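Local coordinates for NEQ263 (Nanoarchaeum equitans Kin4-M, PDB 5BN3), which probably binds ATP as a B-type subunit in the alternating NeqA-NeqB core of an archaeal ATP synthase, at residues Pro7-Glu12 with Thr27-Ile32; Val31-Glu36 with Thr240-Ile245; Leu138-Leu143 with Met279-Gly284; Gln146-Val151 with Asp174-Thr179. All coordinates share one frame; numbering follows the deposited sequence.

Contact 1 of 4, residues Pro7-Glu12 with Thr27-Ile32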
loop_
_atom_site.group_PDB
_atom_site.type_symbol
_atom_site.label_atom_id
_atom_site.label_comp_id
_atom_site.label_asym_id
_atom_site.label_seq_id
_atom_site.Cartn_x
_atom_site.Cartn_y
_atom_site.Cartn_z
ATOM N N PRO B 7 5.250 -24.425 -18.845
ATOM C CA PRO B 7 5.903 -24.490 -20.157
ATOM C C PRO B 7 7.425 -24.335 -20.106
ATOM O O PRO B 7 8.030 -24.105 -21.154
ATOM C CB PRO B 7 5.299 -23.290 -20.886
ATOM C CG PRO B 7 5.089 -22.289 -19.797
ATOM C CD PRO B 7 4.728 -23.077 -18.559
ATOM N N LEU B 8 8.034 -24.458 -18.929
ATOM C CA LEU B 8 9.472 -24.212 -18.802
ATOM C C LEU B 8 10.327 -25.480 -18.842
ATOM O O LEU B 8 10.014 -26.477 -18.188
ATOM C CB LEU B 8 9.781 -23.432 -17.519
ATOM C CG LEU B 8 11.242 -23.013 -17.331
ATOM C CD1 LEU B 8 11.638 -21.992 -18.380
ATOM C CD2 LEU B 8 11.495 -22.465 -15.934
ATOM N N ILE B 9 11.405 -25.431 -19.621
ATOM C CA ILE B 9 12.436 -26.462 -19.576
ATOM C C ILE B 9 13.807 -25.840 -19.321
ATOM O O ILE B 9 14.118 -24.763 -19.833
ATOM C CB ILE B 9 12.473 -27.339 -20.858
ATOM C CG1 ILE B 9 12.819 -26.506 -22.094
ATOM C CG2 ILE B 9 11.152 -28.059 -21.055
ATOM C CD1 ILE B 9 12.968 -27.332 -23.367
ATOM N N ALA B 10 14.611 -26.511 -18.500
ATOM C CA ALA B 10 15.997 -26.111 -18.293
ATOM C C ALA B 10 16.873 -27.110 -19.029
ATOM O O ALA B 10 16.688 -28.323 -18.897
ATOM C CB ALA B 10 16.341 -26.087 -16.821
ATOM N N VAL B 11 17.828 -26.603 -19.801
ATOM C CA VAL B 11 18.554 -27.461 -20.725
ATOM C C VAL B 11 20.024 -27.070 -20.912
ATOM O O VAL B 11 20.390 -25.900 -20.791
ATOM C CB VAL B 11 17.800 -27.535 -22.071
ATOM C CG1 VAL B 11 18.666 -27.065 -23.225
ATOM C CG2 VAL B 11 17.281 -28.942 -22.298
ATOM N N GLU B 12 20.862 -28.067 -21.188
ATOM C CA GLU B 12 22.291 -27.844 -21.371
ATOM C C GLU B 12 22.611 -27.688 -22.856
ATOM O O GLU B 12 22.333 -28.584 -23.655
ATOM C CB GLU B 12 23.095 -29.009 -20.784
ATOM C CG GLU B 12 22.574 -29.540 -19.447
ATOM C CD GLU B 12 21.424 -30.527 -19.601
ATOM O OE1 GLU B 12 20.953 -30.735 -20.740
ATOM O OE2 GLU B 12 20.989 -31.099 -18.576
ATOM N N THR B 27 7.403 -30.785 -30.493
ATOM C CA THR B 27 7.204 -29.342 -30.326
ATOM C C THR B 27 8.482 -28.509 -30.417
ATOM O O THR B 27 9.580 -29.047 -30.558
ATOM C CB THR B 27 6.505 -29.026 -28.988
ATOM O OG1 THR B 27 5.947 -27.707 -29.032
ATOM C CG2 THR B 27 7.485 -29.124 -27.829
ATOM N N LYS B 28 8.323 -27.189 -30.337
ATOM C CA LYS B 28 9.455 -26.267 -30.353
ATOM C C LYS B 28 9.566 -25.496 -29.042
ATOM O O LYS B 28 8.660 -25.536 -28.208
ATOM C CB LYS B 28 9.323 -25.278 -31.513
ATOM C CG LYS B 28 9.318 -25.918 -32.887
ATOM C CD LYS B 28 9.098 -24.875 -33.971
ATOM C CE LYS B 28 8.911 -25.517 -35.337
ATOM N NZ LYS B 28 8.527 -24.514 -36.373
ATOM N N ALA B 29 10.680 -24.792 -28.871
ATOM C CA ALA B 29 10.885 -23.948 -27.697
ATOM C C ALA B 29 11.715 -22.723 -28.048
ATOM O O ALA B 29 12.450 -22.723 -29.036
ATOM C CB ALA B 29 11.546 -24.733 -26.577
ATOM N N ILE B 30 11.592 -21.679 -27.233
ATOM C CA ILE B 30 12.395 -20.476 -27.397
ATOM C C ILE B 30 13.318 -20.322 -26.198
ATOM O O ILE B 30 12.857 -20.341 -25.057
ATOM C CB ILE B 30 11.517 -19.212 -27.492
ATOM C CG1 ILE B 30 10.525 -19.320 -28.654
ATOM C CG2 ILE B 30 12.382 -17.968 -27.635
ATOM C CD1 ILE B 30 11.176 -19.412 -30.016
ATOM N N VAL B 31 14.616 -20.171 -26.450
ATOM C CA VAL B 31 15.574 -19.928 -25.374
ATOM C C VAL B 31 15.386 -18.511 -24.838
ATOM O O VAL B 31 15.540 -17.539 -25.576
ATOM C CB VAL B 31 17.026 -20.115 -25.855
ATOM C CG1 VAL B 31 18.002 -19.764 -24.748
ATOM C CG2 VAL B 31 17.248 -21.546 -26.318
ATOM N N ILE B 32 15.047 -18.398 -23.557
ATOM C CA ILE B 32 14.764 -17.099 -22.952
ATOM C C ILE B 32 15.858 -16.646 -21.986
ATOM O O ILE B 32 15.854 -15.504 -21.528
ATOM C CB ILE B 32 13.403 -17.094 -22.222
ATOM C CG1 ILE B 32 13.374 -18.170 -21.134
ATOM C CG2 ILE B 32 12.265 -17.301 -23.207
ATOM C CD1 ILE B 32 12.126 -18.141 -20.269
#

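Contact 2 of 4, residues Val31-Glu36 with Thr240-Ile245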
loop_
_atom_site.group_PDB
_atom_site.type_symbol
_atom_site.label_atom_id
_atom_site.label_comp_id
_atom_site.label_asym_id
_atom_site.label_seq_id
_atom_site.Cartn_x
_atom_site.Cartn_y
_atom_site.Cartn_z
ATOM N N VAL B 31 14.616 -20.171 -26.450
ATOM C CA VAL B 31 15.574 -19.928 -25.374
ATOM C C VAL B 31 15.386 -18.511 -24.838
ATOM O O VAL B 31 15.540 -17.539 -25.576
ATOM C CB VAL B 31 17.026 -20.115 -25.855
ATOM C CG1 VAL B 31 18.002 -19.764 -24.748
ATOM C CG2 VAL B 31 17.248 -21.546 -26.318
ATOM N N ILE B 32 15.047 -18.398 -23.557
ATOM C CA ILE B 32 14.764 -17.099 -22.952
ATOM C C ILE B 32 15.858 -16.646 -21.986
ATOM O O ILE B 32 15.854 -15.504 -21.528
ATOM C CB ILE B 32 13.403 -17.094 -22.222
ATOM C CG1 ILE B 32 13.374 -18.170 -21.134
ATOM C CG2 ILE B 32 12.265 -17.301 -23.207
ATOM C CD1 ILE B 32 12.126 -18.141 -20.269
ATOM N N ALA B 33 16.789 -17.542 -21.673
ATOM C CA ALA B 33 17.908 -17.202 -20.795
ATOM C C ALA B 33 19.147 -18.024 -21.136
ATOM O O ALA B 33 19.035 -19.180 -21.549
ATOM C CB ALA B 33 17.526 -17.403 -19.342
ATOM N N ALA B 34 20.324 -17.429 -20.953
ATOM C CA ALA B 34 21.577 -18.101 -21.289
ATOM C C ALA B 34 22.753 -17.647 -20.428
ATOM O O ALA B 34 23.154 -16.483 -20.477
ATOM C CB ALA B 34 21.900 -17.896 -22.761
ATOM N N TYR B 35 23.301 -18.572 -19.645
ATOM C CA TYR B 35 24.533 -18.331 -18.897
ATOM C C TYR B 35 25.471 -19.514 -19.112
ATOM O O TYR B 35 25.098 -20.660 -18.844
ATOM C CB TYR B 35 24.249 -18.153 -17.402
ATOM C CG TYR B 35 25.414 -17.560 -16.635
ATOM C CD1 TYR B 35 26.472 -18.353 -16.210
ATOM C CD2 TYR B 35 25.455 -16.206 -16.339
ATOM C CE1 TYR B 35 27.542 -17.809 -15.516
ATOM C CE2 TYR B 35 26.519 -15.653 -15.649
ATOM C CZ TYR B 35 27.559 -16.459 -15.240
ATOM O OH TYR B 35 28.618 -15.915 -14.549
ATOM N N GLU B 36 26.683 -19.228 -19.585
ATOM C CA GLU B 36 27.643 -20.264 -19.972
ATOM C C GLU B 36 26.998 -21.292 -20.893
ATOM O O GLU B 36 26.664 -20.981 -22.031
ATOM C CB GLU B 36 28.253 -20.957 -18.747
ATOM C CG GLU B 36 29.019 -20.040 -17.796
ATOM C CD GLU B 36 30.390 -19.630 -18.311
ATOM O OE1 GLU B 36 30.680 -19.838 -19.508
ATOM O OE2 GLU B 36 31.183 -19.096 -17.507
ATOM N N THR B 240 8.712 -13.802 -14.716
ATOM C CA THR B 240 8.775 -14.478 -13.423
ATOM C C THR B 240 9.439 -15.857 -13.540
ATOM O O THR B 240 10.059 -16.339 -12.588
ATOM C CB THR B 240 7.363 -14.616 -12.805
ATOM O OG1 THR B 240 6.735 -13.328 -12.750
ATOM C CG2 THR B 240 7.437 -15.184 -11.406
ATOM N N LEU B 241 9.323 -16.477 -14.712
ATOM C CA LEU B 241 9.976 -17.762 -14.975
ATOM C C LEU B 241 11.488 -17.582 -15.055
ATOM O O LEU B 241 12.251 -18.344 -14.459
ATOM C CB LEU B 241 9.432 -18.392 -16.256
ATOM C CG LEU B 241 8.053 -19.039 -16.123
ATOM C CD1 LEU B 241 7.560 -19.531 -17.468
ATOM C CD2 LEU B 241 8.096 -20.183 -15.124
ATOM N N ARG B 242 11.913 -16.577 -15.812
ATOM C CA ARG B 242 13.234 -16.004 -15.641
ATOM C C ARG B 242 13.187 -15.495 -14.210
ATOM O O ARG B 242 12.153 -15.022 -13.765
ATOM C CB ARG B 242 13.404 -14.831 -16.606
ATOM C CG ARG B 242 14.636 -14.900 -17.489
ATOM C CD ARG B 242 14.299 -14.553 -18.938
ATOM N NE ARG B 242 13.613 -13.268 -19.071
ATOM C CZ ARG B 242 13.244 -12.729 -20.231
ATOM N NH1 ARG B 242 13.497 -13.356 -21.372
ATOM N NH2 ARG B 242 12.624 -11.558 -20.250
ATOM N N LYS B 243 14.270 -15.597 -13.457
ATOM C CA LYS B 243 14.185 -15.164 -12.067
ATOM C C LYS B 243 14.380 -13.650 -11.935
ATOM O O LYS B 243 15.143 -13.184 -11.085
ATOM C CB LYS B 243 15.176 -15.934 -11.199
ATOM C CG LYS B 243 14.951 -17.444 -11.163
ATOM C CD LYS B 243 13.631 -17.797 -10.485
ATOM C CE LYS B 243 13.741 -19.080 -9.663
ATOM N NZ LYS B 243 12.510 -19.357 -8.860
ATOM N N GLU B 244 13.671 -12.893 -12.772
ATOM C CA GLU B 244 13.784 -11.435 -12.808
ATOM C C GLU B 244 13.233 -10.754 -11.558
ATOM O O GLU B 244 12.280 -11.233 -10.941
ATOM C CB GLU B 244 13.070 -10.870 -14.043
ATOM C CG GLU B 244 13.648 -11.320 -15.376
ATOM C CD GLU B 244 13.030 -10.582 -16.545
ATOM O OE1 GLU B 244 13.225 -11.014 -17.702
ATOM O OE2 GLU B 244 12.350 -9.563 -16.306
ATOM N N ILE B 245 13.837 -9.625 -11.203
ATOM C CA ILE B 245 13.369 -8.818 -10.084
ATOM C C ILE B 245 12.113 -8.047 -10.489
ATOM O O ILE B 245 12.170 -7.151 -11.333
ATOM C CB ILE B 245 14.461 -7.848 -9.605
ATOM C CG1 ILE B 245 15.658 -8.636 -9.065
ATOM C CG2 ILE B 245 13.916 -6.922 -8.541
ATOM C CD1 ILE B 245 16.847 -7.779 -8.688
#

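Contact 3 of 4, residues Leu138-Leu143 with Met279-Gly284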
loop_
_atom_site.group_PDB
_atom_site.type_symbol
_atom_site.label_atom_id
_atom_site.label_comp_id
_atom_site.label_asym_id
_atom_site.label_seq_id
_atom_site.Cartn_x
_atom_site.Cartn_y
_atom_site.Cartn_z
ATOM N N LEU B 138 -18.016 -3.780 -20.586
ATOM C CA LEU B 138 -18.514 -2.771 -21.522
ATOM C C LEU B 138 -18.243 -3.162 -22.981
ATOM O O LEU B 138 -17.285 -3.884 -23.262
ATOM C CB LEU B 138 -17.934 -1.389 -21.182
ATOM C CG LEU B 138 -18.842 -0.539 -20.281
ATOM C CD1 LEU B 138 -19.078 -1.205 -18.932
ATOM C CD2 LEU B 138 -18.288 0.861 -20.085
ATOM N N PRO B 139 -19.096 -2.694 -23.914
ATOM C CA PRO B 139 -19.032 -3.139 -25.314
ATOM C C PRO B 139 -17.853 -2.581 -26.113
ATOM O O PRO B 139 -18.062 -1.940 -27.147
ATOM C CB PRO B 139 -20.345 -2.614 -25.903
ATOM C CG PRO B 139 -20.653 -1.408 -25.088
ATOM C CD PRO B 139 -20.210 -1.751 -23.694
ATOM N N MET B 140 -16.636 -2.840 -25.649
ATOM C CA MET B 140 -15.429 -2.413 -26.347
ATOM C C MET B 140 -15.281 -3.117 -27.696
ATOM O O MET B 140 -14.783 -2.533 -28.663
ATOM C CB MET B 140 -14.210 -2.682 -25.461
ATOM C CG MET B 140 -12.863 -2.469 -26.125
ATOM S SD MET B 140 -11.498 -2.677 -24.959
ATOM C CE MET B 140 -11.868 -4.300 -24.295
ATOM N N GLU B 141 -15.725 -4.369 -27.758
ATOM C CA GLU B 141 -15.620 -5.156 -28.982
ATOM C C GLU B 141 -16.524 -4.611 -30.081
ATOM O O GLU B 141 -16.104 -4.496 -31.233
ATOM C CB GLU B 141 -15.943 -6.628 -28.711
ATOM C CG GLU B 141 -15.058 -7.291 -27.662
ATOM C CD GLU B 141 -15.566 -7.086 -26.247
ATOM O OE1 GLU B 141 -16.628 -6.447 -26.074
ATOM O OE2 GLU B 141 -14.905 -7.565 -25.303
ATOM N N ARG B 142 -17.763 -4.279 -29.728
ATOM C CA ARG B 142 -18.689 -3.672 -30.682
ATOM C C ARG B 142 -18.140 -2.365 -31.239
ATOM O O ARG B 142 -18.271 -2.091 -32.429
ATOM C CB ARG B 142 -20.063 -3.438 -30.042
ATOM C CG ARG B 142 -20.829 -4.716 -29.744
ATOM C CD ARG B 142 -22.323 -4.561 -30.002
ATOM N NE ARG B 142 -22.968 -3.648 -29.063
ATOM C CZ ARG B 142 -23.481 -4.018 -27.892
ATOM N NH1 ARG B 142 -23.420 -5.285 -27.506
ATOM N NH2 ARG B 142 -24.054 -3.118 -27.106
ATOM N N LEU B 143 -17.518 -1.562 -30.379
ATOM C CA LEU B 143 -16.958 -0.281 -30.807
ATOM C C LEU B 143 -15.841 -0.468 -31.828
ATOM O O LEU B 143 -15.790 0.235 -32.833
ATOM C CB LEU B 143 -16.443 0.515 -29.603
ATOM C CG LEU B 143 -15.814 1.867 -29.957
ATOM C CD1 LEU B 143 -16.825 2.758 -30.664
ATOM C CD2 LEU B 143 -15.263 2.565 -28.727
ATOM N N MET B 279 -6.590 -2.624 -27.779
ATOM C CA MET B 279 -7.715 -2.573 -26.857
ATOM C C MET B 279 -7.317 -3.215 -25.542
ATOM O O MET B 279 -6.633 -4.242 -25.527
ATOM C CB MET B 279 -8.920 -3.303 -27.446
ATOM C CG MET B 279 -9.515 -2.647 -28.679
ATOM S SD MET B 279 -10.765 -3.703 -29.427
ATOM C CE MET B 279 -9.737 -4.772 -30.426
ATOM N N LEU B 280 -7.737 -2.610 -24.436
ATOM C CA LEU B 280 -7.461 -3.187 -23.124
ATOM C C LEU B 280 -8.590 -2.987 -22.124
ATOM O O LEU B 280 -9.354 -2.021 -22.205
ATOM C CB LEU B 280 -6.132 -2.668 -22.557
ATOM C CG LEU B 280 -5.925 -1.169 -22.327
ATOM C CD1 LEU B 280 -6.413 -0.744 -20.953
ATOM C CD2 LEU B 280 -4.456 -0.811 -22.493
ATOM N N THR B 281 -8.690 -3.924 -21.190
ATOM C CA THR B 281 -9.605 -3.801 -20.070
ATOM C C THR B 281 -8.844 -3.146 -18.929
ATOM O O THR B 281 -7.755 -3.600 -18.570
ATOM C CB THR B 281 -10.112 -5.182 -19.617
ATOM O OG1 THR B 281 -10.825 -5.810 -20.692
ATOM C CG2 THR B 281 -11.033 -5.047 -18.419
ATOM N N MET B 282 -9.391 -2.065 -18.379
ATOM C CA MET B 282 -8.810 -1.443 -17.193
ATOM C C MET B 282 -9.274 -2.244 -15.986
ATOM O O MET B 282 -10.439 -2.142 -15.603
ATOM C CB MET B 282 -9.286 0.008 -17.056
ATOM C CG MET B 282 -8.957 0.903 -18.241
ATOM S SD MET B 282 -9.492 2.618 -18.009
ATOM C CE MET B 282 -11.258 2.477 -18.314
ATOM N N PRO B 283 -8.367 -3.039 -15.386
ATOM C CA PRO B 283 -8.689 -4.020 -14.337
ATOM C C PRO B 283 -9.846 -3.620 -13.405
ATOM O O PRO B 283 -10.979 -3.990 -13.707
ATOM C CB PRO B 283 -7.362 -4.166 -13.590
ATOM C CG PRO B 283 -6.345 -4.037 -14.701
ATOM C CD PRO B 283 -6.912 -2.971 -15.631
ATOM N N GLY B 284 -9.597 -2.866 -12.340
ATOM C CA GLY B 284 -10.683 -2.454 -11.442
ATOM C C GLY B 284 -11.410 -1.203 -11.930
ATOM O O GLY B 284 -11.817 -0.374 -11.115
#

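Contact 4 of 4, residues Gln146-Val151 with Asp174-Thr179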
loop_
_atom_site.group_PDB
_atom_site.type_symbol
_atom_site.label_atom_id
_atom_site.label_comp_id
_atom_site.label_asym_id
_atom_site.label_seq_id
_atom_site.Cartn_x
_atom_site.Cartn_y
_atom_site.Cartn_z
ATOM N N GLN B 146 -17.355 -1.635 -35.166
ATOM C CA GLN B 146 -18.049 -0.550 -35.855
ATOM C C GLN B 146 -17.044 0.401 -36.508
ATOM O O GLN B 146 -17.290 0.927 -37.595
ATOM C CB GLN B 146 -18.976 0.207 -34.892
ATOM C CG GLN B 146 -19.819 1.280 -35.575
ATOM C CD GLN B 146 -20.875 1.880 -34.664
ATOM O OE1 GLN B 146 -20.942 1.563 -33.478
ATOM N NE2 GLN B 146 -21.710 2.753 -35.222
ATOM N N ILE B 147 -15.908 0.606 -35.849
ATOM C CA ILE B 147 -14.834 1.416 -36.415
ATOM C C ILE B 147 -14.223 0.718 -37.628
ATOM O O ILE B 147 -14.099 1.317 -38.696
ATOM C CB ILE B 147 -13.731 1.697 -35.371
ATOM C CG1 ILE B 147 -14.216 2.724 -34.344
ATOM C CG2 ILE B 147 -12.471 2.203 -36.045
ATOM C CD1 ILE B 147 -13.272 2.894 -33.164
ATOM N N ALA B 148 -13.854 -0.548 -37.459
ATOM C CA ALA B 148 -13.249 -1.330 -38.536
ATOM C C ALA B 148 -14.145 -1.406 -39.770
ATOM O O ALA B 148 -13.658 -1.374 -40.903
ATOM C CB ALA B 148 -12.909 -2.723 -38.042
ATOM N N ARG B 149 -15.452 -1.507 -39.544
ATOM C CA ARG B 149 -16.429 -1.590 -40.628
ATOM C C ARG B 149 -16.381 -0.365 -41.541
ATOM O O ARG B 149 -16.620 -0.470 -42.743
ATOM C CB ARG B 149 -17.842 -1.750 -40.048
ATOM C CG ARG B 149 -18.918 -2.080 -41.076
ATOM C CD ARG B 149 -20.307 -1.736 -40.558
ATOM N NE ARG B 149 -20.541 -2.256 -39.213
ATOM C CZ ARG B 149 -21.295 -1.651 -38.300
ATOM N NH1 ARG B 149 -21.891 -0.502 -38.585
ATOM N NH2 ARG B 149 -21.450 -2.191 -37.100
ATOM N N ASN B 150 -16.051 0.792 -40.972
ATOM C CA ASN B 150 -16.143 2.052 -41.709
ATOM C C ASN B 150 -14.821 2.653 -42.201
ATOM O O ASN B 150 -14.812 3.411 -43.172
ATOM C CB ASN B 150 -16.929 3.087 -40.896
ATOM C CG ASN B 150 -18.387 2.705 -40.722
ATOM O OD1 ASN B 150 -19.150 2.674 -41.690
ATOM N ND2 ASN B 150 -18.785 2.422 -39.488
ATOM N N VAL B 151 -13.713 2.322 -41.542
ATOM C CA VAL B 151 -12.421 2.914 -41.899
ATOM C C VAL B 151 -11.517 1.967 -42.691
ATOM O O VAL B 151 -10.429 2.354 -43.117
ATOM C CB VAL B 151 -11.653 3.430 -40.654
ATOM C CG1 VAL B 151 -12.518 4.384 -39.849
ATOM C CG2 VAL B 151 -11.193 2.267 -39.784
ATOM N N ASP B 174 -17.046 -13.736 -36.928
ATOM C CA ASP B 174 -18.404 -13.786 -37.465
ATOM C C ASP B 174 -18.858 -12.459 -38.080
ATOM O O ASP B 174 -19.554 -12.452 -39.093
ATOM C CB ASP B 174 -19.393 -14.254 -36.390
ATOM C CG ASP B 174 -19.197 -15.714 -36.006
ATOM O OD1 ASP B 174 -18.432 -16.421 -36.697
ATOM O OD2 ASP B 174 -19.822 -16.155 -35.018
ATOM N N GLU B 175 -18.466 -11.342 -37.474
ATOM C CA GLU B 175 -18.809 -10.022 -38.007
ATOM C C GLU B 175 -18.044 -9.735 -39.297
ATOM O O GLU B 175 -18.594 -9.166 -40.241
ATOM C CB GLU B 175 -18.537 -8.928 -36.965
ATOM C CG GLU B 175 -18.767 -7.497 -37.451
ATOM C CD GLU B 175 -20.228 -7.068 -37.413
ATOM O OE1 GLU B 175 -21.112 -7.941 -37.288
ATOM O OE2 GLU B 175 -20.492 -5.849 -37.507
ATOM N N PHE B 176 -16.776 -10.141 -39.339
ATOM C CA PHE B 176 -15.966 -9.985 -40.546
ATOM C C PHE B 176 -16.539 -10.815 -41.692
ATOM O O PHE B 176 -16.490 -10.407 -42.852
ATOM C CB PHE B 176 -14.510 -10.382 -40.277
ATOM C CG PHE B 176 -13.748 -9.374 -39.460
ATOM C CD1 PHE B 176 -14.166 -8.052 -39.395
ATOM C CD2 PHE B 176 -12.610 -9.747 -38.758
ATOM C CE1 PHE B 176 -13.465 -7.122 -38.647
ATOM C CE2 PHE B 176 -11.905 -8.822 -38.007
ATOM C CZ PHE B 176 -12.333 -7.507 -37.952
ATOM N N ILE B 177 -17.086 -11.979 -41.352
ATOM C CA ILE B 177 -17.720 -12.854 -42.330
ATOM C C ILE B 177 -19.042 -12.264 -42.828
ATOM O O ILE B 177 -19.302 -12.233 -44.031
ATOM C CB ILE B 177 -17.939 -14.274 -41.746
ATOM C CG1 ILE B 177 -16.597 -15.006 -41.630
ATOM C CG2 ILE B 177 -18.899 -15.082 -42.606
ATOM C CD1 ILE B 177 -16.676 -16.346 -40.929
ATOM N N ASN B 178 -19.867 -11.784 -41.902
ATOM C CA ASN B 178 -21.166 -11.217 -42.257
ATOM C C ASN B 178 -21.074 -9.895 -43.019
ATOM O O ASN B 178 -21.972 -9.557 -43.787
ATOM C CB ASN B 178 -22.039 -11.052 -41.010
ATOM C CG ASN B 178 -22.353 -12.375 -40.337
ATOM O OD1 ASN B 178 -22.273 -13.438 -40.956
ATOM N ND2 ASN B 178 -22.715 -12.317 -39.061
ATOM N N THR B 179 -19.990 -9.155 -42.799
ATOM C CA THR B 179 -19.756 -7.891 -43.497
ATOM C C THR B 179 -18.869 -8.081 -44.728
ATOM O O THR B 179 -18.520 -7.111 -45.405
ATOM C CB THR B 179 -19.113 -6.834 -42.568
ATOM O OG1 THR B 179 -17.855 -7.319 -42.084
ATOM C CG2 THR B 179 -20.026 -6.541 -41.387
#

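Contact 1 of 4, residues Pro7-Glu12 with Thr27-Ile32
The backbone of I9 is hydrogen-bonded to A41 on strand 38-43, and the end of its side chain comes near A29, although no polar bond joins residues 7-12 directly to 27-32. Strand 38-43 lies between the two segments and is antiparallel to both, so they are next-but-one neighbours in the sheet, with 8.6 Å between the CA atoms of I9 and A29. What spans that distance is a pair of small apolar contacts, one from each of two consecutive residues. The first is made by the far end of I9: CG1 sits between the backbone N and the carbonyl carbon (chi1 63°), the chain then runs extended, and CD1 stops 4.4 Å from A29 CB. Both residues also rest on A41, the small side chain of the intervening strand. Such contacts over a middle strand are a worked example of how next-but-one strands pack on one face of an antiparallel sheet, consistent with the six-stranded N-terminal beta-barrel familiar in the ATP synthase family. I22 of strand 20-23 adds to the A29 side, and V11, two residues beyond I9, packs on I54. The second contact belongs to L8, whose two branches do different jobs. CD1 meets I32 CD1 tip to tip at 4.3 Å, whereas CD2 is turned to the helix that ends at L241. I32 leans on L42 as well, making this second cluster a leucine-isoleucine patch between barrel and helix, while P7 packs against R351 of a neighbouring alpha chain.

Contact 2 of 4, residues Val31-Glu36 with Thr240-Ile245
Strand 28-35 comes nearest to residues 240-245 just where helix 228-241 gives out: the CA atoms of A33 and R242 are 7.1 Å apart, and R242 is the first residue to leave helical geometry. Its side chain, bent at chi2 and chi3, makes the crossing. NH1 donates to I32 O at 3.2 Å with an N-H...O angle of 151°, using a lone pair in the carbonyl plane, although the oxygen stands somewhat out of the guanidinium plane. The aliphatic part follows the same course, CG lying 4.2 Å from A33 CB, and I32 CB packs 3.8 Å from NH1. The acceptor is placed by a classic beta bulge, in which I32 and A33 together face L40 of strand 38-43; the bulge thus meets the nucleotide-binding domain from the barrel side. On its other edge the guanidinium is held side-on by E244, whose OE1 takes both R242 NE and R242 NH2, each at 2.7 Å, and also bonds to Y254 OH. Replacing R242 by an alanine would probably deprive I32 O of this donor and leave the E244 carboxylate without the charge that pairs with it inside the segment. E244 OE2 is bonded to S239 OG, so the second-shell carboxylate is itself tied to the helix. Farther along the strand, A34 and Y35 pair antiparallel with a strand of a neighbouring alpha chain.

Contact 3 of 4, residues Leu138-Leu143 with Met279-Gly284
This is a buried, apolar helix-on-strand contact in the core of the nucleotide-binding domain, where the first turn of helix 140-151 lies over the end of strand 273-281. M140 carries it. With CG anti to the backbone N (chi1 172°) and the chain extended through chi2, the thioether reaches straight to the strand before turning at chi3. SD then lies 3.6 Å from M279 CB and equally close to L280 O, a van der Waals approach to the backbone. M279 answers obliquely, its SD 4.1 Å from M140 CG. The helix starts after the loop that follows strand 131-134, the place taken by the P-loop in P-loop NTPases, and P139 is its N-cap residue. Since strand 131-134 runs parallel beside 273-281 and M140 also touches I132 and S134, one side chain bridges two strands. Beyond the sulfur, M140 CE comes to 4.0 Å from T281 OG1, a hydroxyl whose hydrogen bond goes to D227 OD2. Cutting M140 back to an alanine would probably open a gap between helix and sheet and leave M279 freer to shift. E141, next in the helix, forms a salt bridge with K425 of a neighbouring alpha chain.

Contact 4 of 4, residues Gln146-Val151 with Asp174-Thr179
Two neighbouring helices of the P-loop NTPase-type domain, 140-151 and 166-178, meet here near their C-terminal ends. The first belongs to a beta-alpha-beta crossover between parallel strands 131-134 and 156-162; the second leads from 156-162 toward 185-190. Toward the sheet the contact is apolar: A148 CB stands at the edge of the F176 ring, 4.5 Å from CE1, and A148 also packs on L222 and L224 of strand 220-226. Toward the surface it is ionic. R149 CG is anti to the backbone N (chi1 -170°) and the chain bends at chi3, which brings NH2 to 3.8 Å from E175 OE2, a long salt bridge. The oxygen sits at the guanidinium edge, near its plane, but the carboxylate is turned 66° from that plane, so the two groups do not form a flat paired arrangement. R149 has a stronger partner in Y388, whose backbone O accepts from NH2 and whose ring makes a cation-pi contact; E175 OE2 in turn has a weak hydrogen bond with Y388 OH. Along the second helix, E175 O is gripped twice, by T179 OG1 at 2.7 Å and by T179 N at 2.9 Å, from opposite faces of its carbonyl plane. With R149 committed chiefly to Y388, and with so long a separation and so steep a turn between the two charged groups, its attraction to E175 is likely to be a general electrostatic pull rather than a directional bond.

Contacts 1 and 2 form one continuous region, their centres 11 Å apart: they share V31 and I32, and L8 CD2 touches L241 CD2 at 4.2 Å, so the barrel's packing passes directly into its junction with the nucleotide-binding domain. Contacts 3 and 4 lie within that domain, using opposite ends of helix 140-151, with centres about 17 Å apart. Between the two groups nothing touches; the nearest atoms of contacts 2 and 3 are about 16 Å apart, and contacts 2 and 4 lie on opposite sides of the chain's centre. In sequence, contact 4 is nested inside contact 3, whereas contacts 2 and 3 interleave. All four lie away from R326, a residue seen to bind ADP in this protein.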